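L-lysine 6-oxidase (Marinomonas mediterranea, PDB 3WEU) oxidises the side-chain amine of free L-lysine with a protein-derived cysteine tryptophylquinone cofactor, releasing ammonium and the hydrogen peroxide that makes it antibacterial. Local coordinates at residues K92-Y97 and W121-K126; E171-S176 and G203-L208; W217-S222 and C507-D512. One frame throughout, in Å; residues are numbered along the deposited sequence.

Overall arrangement
The three contacts form a chain of neighbours with interaction 3 in the middle. Interactions 2 and 3 share a three-stranded antiparallel sheet: strand 202-204 lies between 174-175 and 217-219, with Gly203 O 2.8 Å from Tyr218 N. Interaction 1 reaches interaction 3 through a salt bridge, Lys93 NZ to Asp219 OD2 at 2.8 Å, while interactions 1 and 2 do not touch, their nearest atoms being about 7 Å apart. Residues 507-512 belong to the C-terminal family region, so interaction 3 joins it to the N-terminal one. The sulfate on Arg122 has its nearest atom about 5 Å from the Cys507 side chain; Cys516, whose thioether to Trp581 makes the cofactor, follows nine residues later.

Interaction 1: residues K92-Y97 and W121-K126; sequences KKAAWY and WRNASK. With SO4 (sulfate ion), chain C.
Tyr97 and Trp121 lie face to face, ring centroids 3.8 Å apart and planes only 15° from parallel, the phenol resting over the six-membered ring of the indole. The edge of that same ring is directed toward the face of Trp96 in an offset edge-to-face pair (centroids 5.7 Å apart, planes at 78°), completing an aromatic cluster. The guanidinium of Arg122 is a second kind of flat group. Tyr97 O sits over one face, while its edges meet Lys93 O and a sulfate ion, probably from the crystallisation liquor. NH1 gives a nearly straight bond to Lys93 O (2.9 Å), and NE and NH2 each donate to a different sulfate oxygen, O2 and O4. The extended chain lets this long cation serve both. Lys93 O is gripped from opposite faces of its plane, by Arg122 NH1 and by Trp96 N. Beyond it, Asn123 ND2 reaches a lone pair of Ala94 O at 3.0 Å while its OD1 accepts from Asp216 N, and Arg122 N binds Trp96 O at 2.8 Å. Both segments belong to the irregular connection between strand 80-91 and helix 129-134, and Arg132 of that helix binds Ala95 O and Arg122 O.

Interaction 2: residues E171-S176 and G203-L208; sequences ELLQGS and GGNTDL
Gln174 and Gly204 form an antiparallel hydrogen-bonded pair, and a classic beta bulge interrupts the ladder where Leu173 and Gln174 both face Gly204. Of the backbone bonds, Gln174 N donates to Gly204 O at 2.8 Å, and Gly204 N returns a straighter bond to Gln174 O at 3.0 Å. Gly175 and Gly203 are a non-hydrogen-bonded pair with CA atoms 4.2 Å apart. Glycine suits both places: Gly175 has a positive phi, and the bare CA of Gly203 lies 3.6 Å from Ser176 O in a CA-H...O contact. At the bulge itself a side chain takes part: Asn205 OD1 accepts from Leu173 N at 2.9 Å, its donor in the carbonyl plane; the ND2 end of the same amide is held by Asp216. Apolar contacts flank this amide. Leu172 lays CG and CD2 against the bare backbone of Gly203 and Gly204, and CD1 beside the Asn205 amide, while Leu173 crosses that amide at about a right angle. Along its other edge, strand 202-204 pairs with strand 217-219. Gln174 bends at chi2 (-86°), which brings its amide back to its own segment, where NE2 donates to Leu173 O at 3.2 Å.

Interaction 3: residues W217-S222 and C507-D512; sequences WYDDIS and CPWQAD
Asp219 OD2 is gripped by two groups: Trp509 N, which donates to its anti lone pair at 2.9 Å, and the ammonium of Lys93, with which it forms a salt bridge. The other oxygen, OD1, closes an Asx turn by accepting from Ile221 N at 3.2 Å, the donor standing above the carboxylate plane. Aspartate fits here because its short side chain can serve its own turn with one oxygen and the facing segment with the other; a chi1 of 74° sets CG between the backbone N and the carbonyl carbon. Nearby positive charge would be expected to favour the ionised form.

The turn starts at Asp219, in the segment that carries outer strand 217-219 of a three-stranded antiparallel sheet, and across it lies the run leading into helix 510-515. A cis peptide bond precedes Pro508, whose CB packs on Asp219 CB and whose CG meets Trp217 CE3 at 3.9 Å. Cys507 SG comes within 3.2 Å of Trp217 O.

Further along, Ile221 crosses the Trp509 indole at about a right angle, bringing CG1 to CD1 at 3.6 Å. Trp626 meets the indole edge to face, adding to the packing where the N- and C-terminal family regions join. One water bridges the two segments, donating to Asp220 OD1 at 2.6 Å and accepting from Trp509 NE1 at 2.8 Å.

Interaction 1: residues K92-Y97 and W121-K126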
loop_
_atom_site.group_PDB
_atom_site.type_symbol
_atom_site.label_atom_id
_atom_site.label_comp_id
_atom_site.label_asym_id
_atom_site.label_seq_id
_atom_site.Cartn_x
_atom_site.Cartn_y
_atom_site.Cartn_z
ATOM N N LYS A 92 -15.704 -18.962 15.354
ATOM C CA LYS A 92 -15.731 -19.555 14.004
ATOM C C LYS A 92 -15.599 -18.554 12.905
ATOM O O LYS A 92 -15.811 -18.913 11.719
ATOM C CB LYS A 92 -17.069 -20.260 13.834
ATOM C CG LYS A 92 -17.161 -21.651 14.375
ATOM C CD LYS A 92 -18.482 -22.219 14.042
ATOM C CE LYS A 92 -18.691 -23.689 14.355
ATOM N NZ LYS A 92 -20.009 -24.146 13.836
ATOM N N LYS A 93 -15.281 -17.288 13.234
ATOM C CA LYS A 93 -15.392 -16.244 12.265
ATOM C C LYS A 93 -14.484 -16.514 11.018
ATOM O O LYS A 93 -14.859 -16.224 9.910
ATOM C CB LYS A 93 -14.958 -14.889 12.806
ATOM C CG LYS A 93 -15.780 -14.374 13.971
ATOM C CD LYS A 93 -15.314 -12.948 14.292
ATOM C CE LYS A 93 -16.162 -12.355 15.420
ATOM N NZ LYS A 93 -15.887 -10.932 15.672
ATOM N N ALA A 94 -13.248 -16.927 11.253
ATOM C CA ALA A 94 -12.303 -17.122 10.138
ATOM C C ALA A 94 -12.747 -18.260 9.175
ATOM O O ALA A 94 -12.307 -18.316 8.046
ATOM C CB ALA A 94 -10.883 -17.337 10.622
ATOM N N ALA A 95 -13.614 -19.108 9.644
ATOM C CA ALA A 95 -14.139 -20.235 8.909
ATOM C C ALA A 95 -15.481 -19.962 8.244
ATOM O O ALA A 95 -15.950 -20.799 7.477
ATOM C CB ALA A 95 -14.296 -21.381 9.879
ATOM N N TRP A 96 -16.100 -18.793 8.503
ATOM C CA TRP A 96 -17.396 -18.511 7.951
ATOM C C TRP A 96 -17.336 -17.745 6.627
ATOM O O TRP A 96 -16.266 -17.470 6.037
ATOM C CB TRP A 96 -18.301 -17.831 9.006
ATOM C CG TRP A 96 -19.847 -18.033 8.729
ATOM C CD1 TRP A 96 -20.778 -17.064 8.528
ATOM C CD2 TRP A 96 -20.532 -19.277 8.596
ATOM N NE1 TRP A 96 -21.988 -17.598 8.317
ATOM C CE2 TRP A 96 -21.870 -18.971 8.317
ATOM C CE3 TRP A 96 -20.129 -20.629 8.647
ATOM C CZ2 TRP A 96 -22.827 -19.947 8.117
ATOM C CZ3 TRP A 96 -21.065 -21.606 8.414
ATOM C CH2 TRP A 96 -22.415 -21.265 8.184
ATOM N N TYR A 97 -18.522 -17.418 6.153
ATOM C CA TYR A 97 -18.681 -16.592 4.965
ATOM C C TYR A 97 -18.332 -15.140 5.195
ATOM O O TYR A 97 -18.493 -14.611 6.286
ATOM C CB TYR A 97 -20.136 -16.633 4.513
ATOM C CG TYR A 97 -20.619 -17.987 4.112
ATOM C CD1 TYR A 97 -20.360 -18.462 2.806
ATOM C CD2 TYR A 97 -21.383 -18.755 4.935
ATOM C CE1 TYR A 97 -20.812 -19.689 2.380
ATOM C CE2 TYR A 97 -21.840 -20.013 4.495
ATOM C CZ TYR A 97 -21.519 -20.441 3.206
ATOM O OH TYR A 97 -21.933 -21.569 2.710
ATOM N N TRP A 121 -16.464 -17.828 0.951
ATOM C CA TRP A 121 -15.959 -18.185 2.255
ATOM C C TRP A 121 -14.866 -17.240 2.560
ATOM O O TRP A 121 -14.133 -16.862 1.646
ATOM C CB TRP A 121 -15.351 -19.598 2.227
ATOM C CG TRP A 121 -16.322 -20.665 2.127
ATOM C CD1 TRP A 121 -16.562 -21.431 1.024
ATOM C CD2 TRP A 121 -17.276 -21.088 3.130
ATOM N NE1 TRP A 121 -17.582 -22.331 1.290
ATOM C CE2 TRP A 121 -18.009 -22.163 2.588
ATOM C CE3 TRP A 121 -17.542 -20.698 4.442
ATOM C CZ2 TRP A 121 -19.039 -22.827 3.305
ATOM C CZ3 TRP A 121 -18.555 -21.382 5.169
ATOM C CH2 TRP A 121 -19.258 -22.453 4.610
ATOM N N ARG A 122 -14.705 -16.834 3.835
ATOM C CA ARG A 122 -13.472 -16.220 4.262
ATOM C C ARG A 122 -12.296 -17.220 4.097
ATOM O O ARG A 122 -12.526 -18.401 4.167
ATOM C CB ARG A 122 -13.562 -15.762 5.707
ATOM C CG ARG A 122 -14.465 -14.542 5.867
ATOM C CD ARG A 122 -14.900 -14.434 7.350
ATOM N NE ARG A 122 -15.652 -13.194 7.579
ATOM C CZ ARG A 122 -16.508 -13.019 8.579
ATOM N NH1 ARG A 122 -16.630 -13.950 9.552
ATOM N NH2 ARG A 122 -17.142 -11.841 8.670
ATOM N N ASN A 123 -11.089 -16.722 3.864
ATOM C CA ASN A 123 -9.889 -17.597 3.694
ATOM C C ASN A 123 -10.203 -18.686 2.646
ATOM O O ASN A 123 -10.110 -19.910 2.890
ATOM C CB ASN A 123 -9.517 -18.203 5.007
ATOM C CG ASN A 123 -9.083 -17.107 6.001
ATOM O OD1 ASN A 123 -8.084 -16.455 5.813
ATOM N ND2 ASN A 123 -9.888 -16.907 7.054
ATOM N N ALA A 124 -10.608 -18.172 1.491
ATOM C CA ALA A 124 -11.220 -18.986 0.415
ATOM C C ALA A 124 -10.237 -20.006 -0.239
ATOM O O ALA A 124 -10.671 -20.984 -0.807
ATOM C CB ALA A 124 -11.798 -18.046 -0.640
ATOM N N SER A 125 -8.944 -19.787 -0.094
ATOM C CA SER A 125 -7.933 -20.719 -0.589
ATOM C C SER A 125 -7.903 -21.994 0.269
ATOM O O SER A 125 -7.482 -23.036 -0.193
ATOM C CB SER A 125 -6.583 -20.022 -0.666
ATOM O OG SER A 125 -5.978 -19.970 0.599
ATOM N N LYS A 126 -8.484 -21.974 1.468
ATOM C CA LYS A 126 -8.659 -23.185 2.233
ATOM C C LYS A 126 -9.986 -23.797 1.913
ATOM O O LYS A 126 -11.037 -23.255 2.262
ATOM C CB LYS A 126 -8.555 -22.904 3.731
ATOM C CG LYS A 126 -7.223 -22.302 4.182
ATOM C CD LYS A 126 -6.079 -23.253 3.850
ATOM C CE LYS A 126 -5.008 -23.256 4.921
ATOM N NZ LYS A 126 -4.399 -21.928 4.798
HETATM S S SO4 C . -15.519 -10.093 5.520
HETATM O O1 SO4 C . -15.670 -10.138 4.019
HETATM O O2 SO4 C . -14.498 -11.185 5.816
HETATM O O3 SO4 C . -14.923 -8.775 5.947
HETATM O O4 SO4 C . -16.833 -10.237 6.289
#

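Interaction 2: residues E171-S176 and G203-L208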
loop_
_atom_site.group_PDB
_atom_site.type_symbol
_atom_site.label_atom_id
_atom_site.label_comp_id
_atom_site.label_asym_id
_atom_site.label_seq_id
_atom_site.Cartn_x
_atom_site.Cartn_y
_atom_site.Cartn_z
ATOM N N GLU A 171 3.674 -16.574 15.693
ATOM C CA GLU A 171 3.732 -15.158 15.819
ATOM C C GLU A 171 3.068 -14.548 14.599
ATOM O O GLU A 171 3.508 -14.702 13.482
ATOM C CB GLU A 171 5.195 -14.740 15.956
ATOM C CG GLU A 171 5.404 -13.258 15.828
ATOM C CD GLU A 171 6.697 -12.793 16.465
ATOM O OE1 GLU A 171 7.488 -13.666 16.909
ATOM O OE2 GLU A 171 6.907 -11.562 16.516
ATOM N N LEU A 172 1.984 -13.824 14.821
ATOM C CA LEU A 172 1.260 -13.179 13.739
ATOM C C LEU A 172 2.007 -11.967 13.228
ATOM O O LEU A 172 2.624 -11.227 13.998
ATOM C CB LEU A 172 -0.160 -12.796 14.287
ATOM C CG LEU A 172 -1.292 -13.821 14.113
ATOM C CD1 LEU A 172 -0.907 -15.242 13.682
ATOM C CD2 LEU A 172 -2.329 -13.861 15.207
ATOM N N LEU A 173 1.943 -11.736 11.930
ATOM C CA LEU A 173 2.728 -10.689 11.308
ATOM C C LEU A 173 2.219 -9.258 11.499
ATOM O O LEU A 173 2.960 -8.324 11.315
ATOM C CB LEU A 173 2.859 -10.987 9.817
ATOM C CG LEU A 173 3.476 -12.341 9.454
ATOM C CD1 LEU A 173 3.568 -12.474 7.918
ATOM C CD2 LEU A 173 4.831 -12.549 10.131
ATOM N N GLN A 174 0.931 -9.087 11.805
ATOM C CA GLN A 174 0.309 -7.758 11.959
ATOM C C GLN A 174 -0.650 -7.759 13.170
ATOM O O GLN A 174 -1.243 -8.775 13.484
ATOM C CB GLN A 174 -0.498 -7.468 10.714
ATOM C CG GLN A 174 0.296 -7.356 9.461
ATOM C CD GLN A 174 0.802 -5.941 9.317
ATOM O OE1 GLN A 174 0.125 -5.079 8.742
ATOM N NE2 GLN A 174 1.944 -5.670 9.916
ATOM N N GLY A 175 -0.760 -6.649 13.892
ATOM C CA GLY A 175 -1.620 -6.649 15.097
ATOM C C GLY A 175 -1.087 -7.477 16.231
ATOM O O GLY A 175 0.147 -7.601 16.409
ATOM N N SER A 176 -1.977 -8.036 17.027
ATOM C CA SER A 176 -1.594 -8.811 18.179
ATOM C C SER A 176 -0.740 -10.019 17.723
ATOM O O SER A 176 -1.115 -10.717 16.812
ATOM C CB SER A 176 -2.831 -9.331 18.916
ATOM O OG SER A 176 -3.723 -8.242 19.277
ATOM N N GLY A 203 -5.187 -9.932 15.496
ATOM C CA GLY A 203 -3.957 -10.073 14.699
ATOM C C GLY A 203 -4.156 -10.974 13.497
ATOM O O GLY A 203 -5.147 -11.746 13.387
ATOM N N GLY A 204 -3.185 -10.890 12.596
ATOM C CA GLY A 204 -3.223 -11.730 11.407
ATOM C C GLY A 204 -1.968 -11.564 10.533
ATOM O O GLY A 204 -0.991 -10.834 10.884
ATOM N N ASN A 205 -1.997 -12.249 9.395
ATOM C CA ASN A 205 -0.774 -12.372 8.578
ATOM C C ASN A 205 -0.822 -11.668 7.263
ATOM O O ASN A 205 0.104 -11.792 6.501
ATOM C CB ASN A 205 -0.424 -13.846 8.416
ATOM C CG ASN A 205 -0.049 -14.494 9.730
ATOM O OD1 ASN A 205 0.673 -13.902 10.564
ATOM N ND2 ASN A 205 -0.542 -15.703 9.945
ATOM N N THR A 206 -1.853 -10.855 7.025
ATOM C CA THR A 206 -1.931 -9.976 5.868
ATOM C C THR A 206 -2.113 -8.543 6.318
ATOM O O THR A 206 -2.554 -8.268 7.443
ATOM C CB THR A 206 -3.098 -10.358 4.909
ATOM O OG1 THR A 206 -4.375 -10.231 5.562
ATOM C CG2 THR A 206 -2.923 -11.783 4.482
ATOM N N ASP A 207 -1.765 -7.622 5.442
ATOM C CA ASP A 207 -1.824 -6.207 5.698
ATOM C C ASP A 207 -3.306 -5.918 5.593
ATOM O O ASP A 207 -3.960 -6.362 4.643
ATOM C CB ASP A 207 -0.986 -5.447 4.621
ATOM C CG ASP A 207 -0.703 -3.966 4.988
ATOM O OD1 ASP A 207 0.120 -3.324 4.276
ATOM O OD2 ASP A 207 -1.276 -3.430 5.983
ATOM N N LEU A 208 -3.883 -5.250 6.591
ATOM C CA LEU A 208 -5.267 -4.731 6.408
ATOM C C LEU A 208 -5.265 -3.535 5.407
ATOM O O LEU A 208 -6.322 -3.211 4.837
ATOM C CB LEU A 208 -5.881 -4.306 7.756
ATOM C CG LEU A 208 -6.014 -5.382 8.806
ATOM C CD1 LEU A 208 -6.525 -4.832 10.138
ATOM C CD2 LEU A 208 -6.947 -6.476 8.292
#

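Interaction 3: residues W217-S222 and C507-D512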
loop_
_atom_site.group_PDB
_atom_site.type_symbol
_atom_site.label_atom_id
_atom_site.label_comp_id
_atom_site.label_asym_id
_atom_site.label_seq_id
_atom_site.Cartn_x
_atom_site.Cartn_y
_atom_site.Cartn_z
ATOM N N TRP A 217 -6.767 -13.451 9.456
ATOM C CA TRP A 217 -6.943 -12.597 10.620
ATOM C C TRP A 217 -7.867 -13.239 11.620
ATOM O O TRP A 217 -8.820 -14.028 11.289
ATOM C CB TRP A 217 -7.558 -11.211 10.208
ATOM C CG TRP A 217 -6.484 -10.241 9.967
ATOM C CD1 TRP A 217 -5.706 -10.179 8.862
ATOM C CD2 TRP A 217 -5.968 -9.257 10.864
ATOM N NE1 TRP A 217 -4.751 -9.220 9.008
ATOM C CE2 TRP A 217 -4.881 -8.645 10.231
ATOM C CE3 TRP A 217 -6.302 -8.841 12.147
ATOM C CZ2 TRP A 217 -4.156 -7.623 10.826
ATOM C CZ3 TRP A 217 -5.576 -7.847 12.715
ATOM C CH2 TRP A 217 -4.542 -7.240 12.066
ATOM N N TYR A 218 -7.671 -12.823 12.875
ATOM C CA TYR A 218 -8.367 -13.431 14.012
ATOM C C TYR A 218 -8.651 -12.413 15.094
ATOM O O TYR A 218 -7.878 -11.491 15.257
ATOM C CB TYR A 218 -7.480 -14.575 14.635
ATOM C CG TYR A 218 -7.112 -15.578 13.603
ATOM C CD1 TYR A 218 -7.925 -16.671 13.341
ATOM C CD2 TYR A 218 -5.991 -15.370 12.812
ATOM C CE1 TYR A 218 -7.607 -17.542 12.310
ATOM C CE2 TYR A 218 -5.702 -16.207 11.770
ATOM C CZ TYR A 218 -6.506 -17.273 11.527
ATOM O OH TYR A 218 -6.121 -18.050 10.465
ATOM N N ASP A 219 -9.708 -12.648 15.844
ATOM C CA ASP A 219 -9.925 -11.953 17.098
ATOM C C ASP A 219 -10.307 -12.950 18.171
ATOM O O ASP A 219 -10.369 -14.138 17.874
ATOM C CB ASP A 219 -10.917 -10.790 16.893
ATOM C CG ASP A 219 -12.384 -11.211 16.715
ATOM O OD1 ASP A 219 -12.798 -12.296 17.112
ATOM O OD2 ASP A 219 -13.161 -10.383 16.201
ATOM N N ASP A 220 -10.582 -12.461 19.396
ATOM C CA ASP A 220 -10.808 -13.308 20.526
ATOM C C ASP A 220 -12.204 -13.147 21.075
ATOM O O ASP A 220 -12.491 -13.555 22.168
ATOM C CB ASP A 220 -9.728 -13.183 21.611
ATOM C CG ASP A 220 -9.687 -11.839 22.302
ATOM O OD1 ASP A 220 -10.506 -10.935 21.998
ATOM O OD2 ASP A 220 -8.721 -11.688 23.088
ATOM N N ILE A 221 -13.088 -12.623 20.235
ATOM C CA ILE A 221 -14.526 -12.788 20.433
ATOM C C ILE A 221 -14.818 -14.264 20.424
ATOM O O ILE A 221 -14.095 -15.004 19.780
ATOM C CB ILE A 221 -15.312 -12.057 19.293
ATOM C CG1 ILE A 221 -15.157 -10.537 19.386
ATOM C CG2 ILE A 221 -16.784 -12.475 19.240
ATOM C CD1 ILE A 221 -15.973 -9.927 20.561
ATOM N N SER A 222 -15.871 -14.683 21.134
ATOM C CA SER A 222 -16.331 -16.057 21.089
ATOM C C SER A 222 -17.750 -16.134 21.582
ATOM O O SER A 222 -18.315 -15.168 22.151
ATOM C CB SER A 222 -15.469 -16.962 21.983
ATOM O OG SER A 222 -15.688 -16.670 23.345
ATOM N N CYS A 507 -14.377 -9.921 11.139
ATOM C CA CYS A 507 -13.156 -10.596 11.595
ATOM C C CYS A 507 -11.956 -9.808 11.143
ATOM O O CYS A 507 -11.553 -9.883 9.943
ATOM C CB CYS A 507 -13.139 -11.994 11.012
ATOM S SG CYS A 507 -11.788 -12.955 11.732
ATOM N N PRO A 508 -11.364 -8.983 12.056
ATOM C CA PRO A 508 -11.674 -8.782 13.458
ATOM C C PRO A 508 -12.808 -7.754 13.691
ATOM O O PRO A 508 -13.100 -6.940 12.825
ATOM C CB PRO A 508 -10.386 -8.228 14.021
ATOM C CG PRO A 508 -9.886 -7.400 12.917
ATOM C CD PRO A 508 -10.260 -8.117 11.641
ATOM N N TRP A 509 -13.397 -7.817 14.890
ATOM C CA TRP A 509 -14.566 -6.980 15.274
ATOM C C TRP A 509 -14.301 -5.513 15.178
ATOM O O TRP A 509 -15.213 -4.729 14.899
ATOM C CB TRP A 509 -15.024 -7.288 16.675
ATOM C CG TRP A 509 -14.044 -6.927 17.742
ATOM C CD1 TRP A 509 -13.118 -7.735 18.291
ATOM C CD2 TRP A 509 -13.935 -5.671 18.403
ATOM N NE1 TRP A 509 -12.402 -7.066 19.244
ATOM C CE2 TRP A 509 -12.862 -5.771 19.309
ATOM C CE3 TRP A 509 -14.623 -4.463 18.299
ATOM C CZ2 TRP A 509 -12.538 -4.758 20.175
ATOM C CZ3 TRP A 509 -14.238 -3.430 19.106
ATOM C CH2 TRP A 509 -13.215 -3.584 20.038
ATOM N N GLN A 510 -13.060 -5.120 15.354
ATOM C CA GLN A 510 -12.722 -3.664 15.294
ATOM C C GLN A 510 -13.107 -3.060 13.934
ATOM O O GLN A 510 -13.283 -1.868 13.842
ATOM C CB GLN A 510 -11.269 -3.394 15.638
ATOM C CG GLN A 510 -10.845 -3.677 17.056
ATOM C CD GLN A 510 -10.342 -5.117 17.273
ATOM O OE1 GLN A 510 -10.575 -6.032 16.447
ATOM N NE2 GLN A 510 -9.626 -5.313 18.362
ATOM N N ALA A 511 -13.311 -3.878 12.875
ATOM C CA ALA A 511 -13.927 -3.363 11.636
ATOM C C ALA A 511 -15.384 -2.985 11.825
ATOM O O ALA A 511 -15.819 -1.995 11.309
ATOM C CB ALA A 511 -13.838 -4.402 10.515
ATOM N N ASP A 512 -16.173 -3.801 12.516
ATOM C CA ASP A 512 -17.578 -3.435 12.750
ATOM C C ASP A 512 -17.565 -2.108 13.529
ATOM O O ASP A 512 -18.353 -1.231 13.223
ATOM C CB ASP A 512 -18.375 -4.505 13.481
ATOM C CG ASP A 512 -18.693 -5.710 12.617
ATOM O OD1 ASP A 512 -18.908 -5.504 11.369
ATOM O OD2 ASP A 512 -18.815 -6.824 13.211
HETATM O O HOH W 1 -10.776 -9.126 20.108
#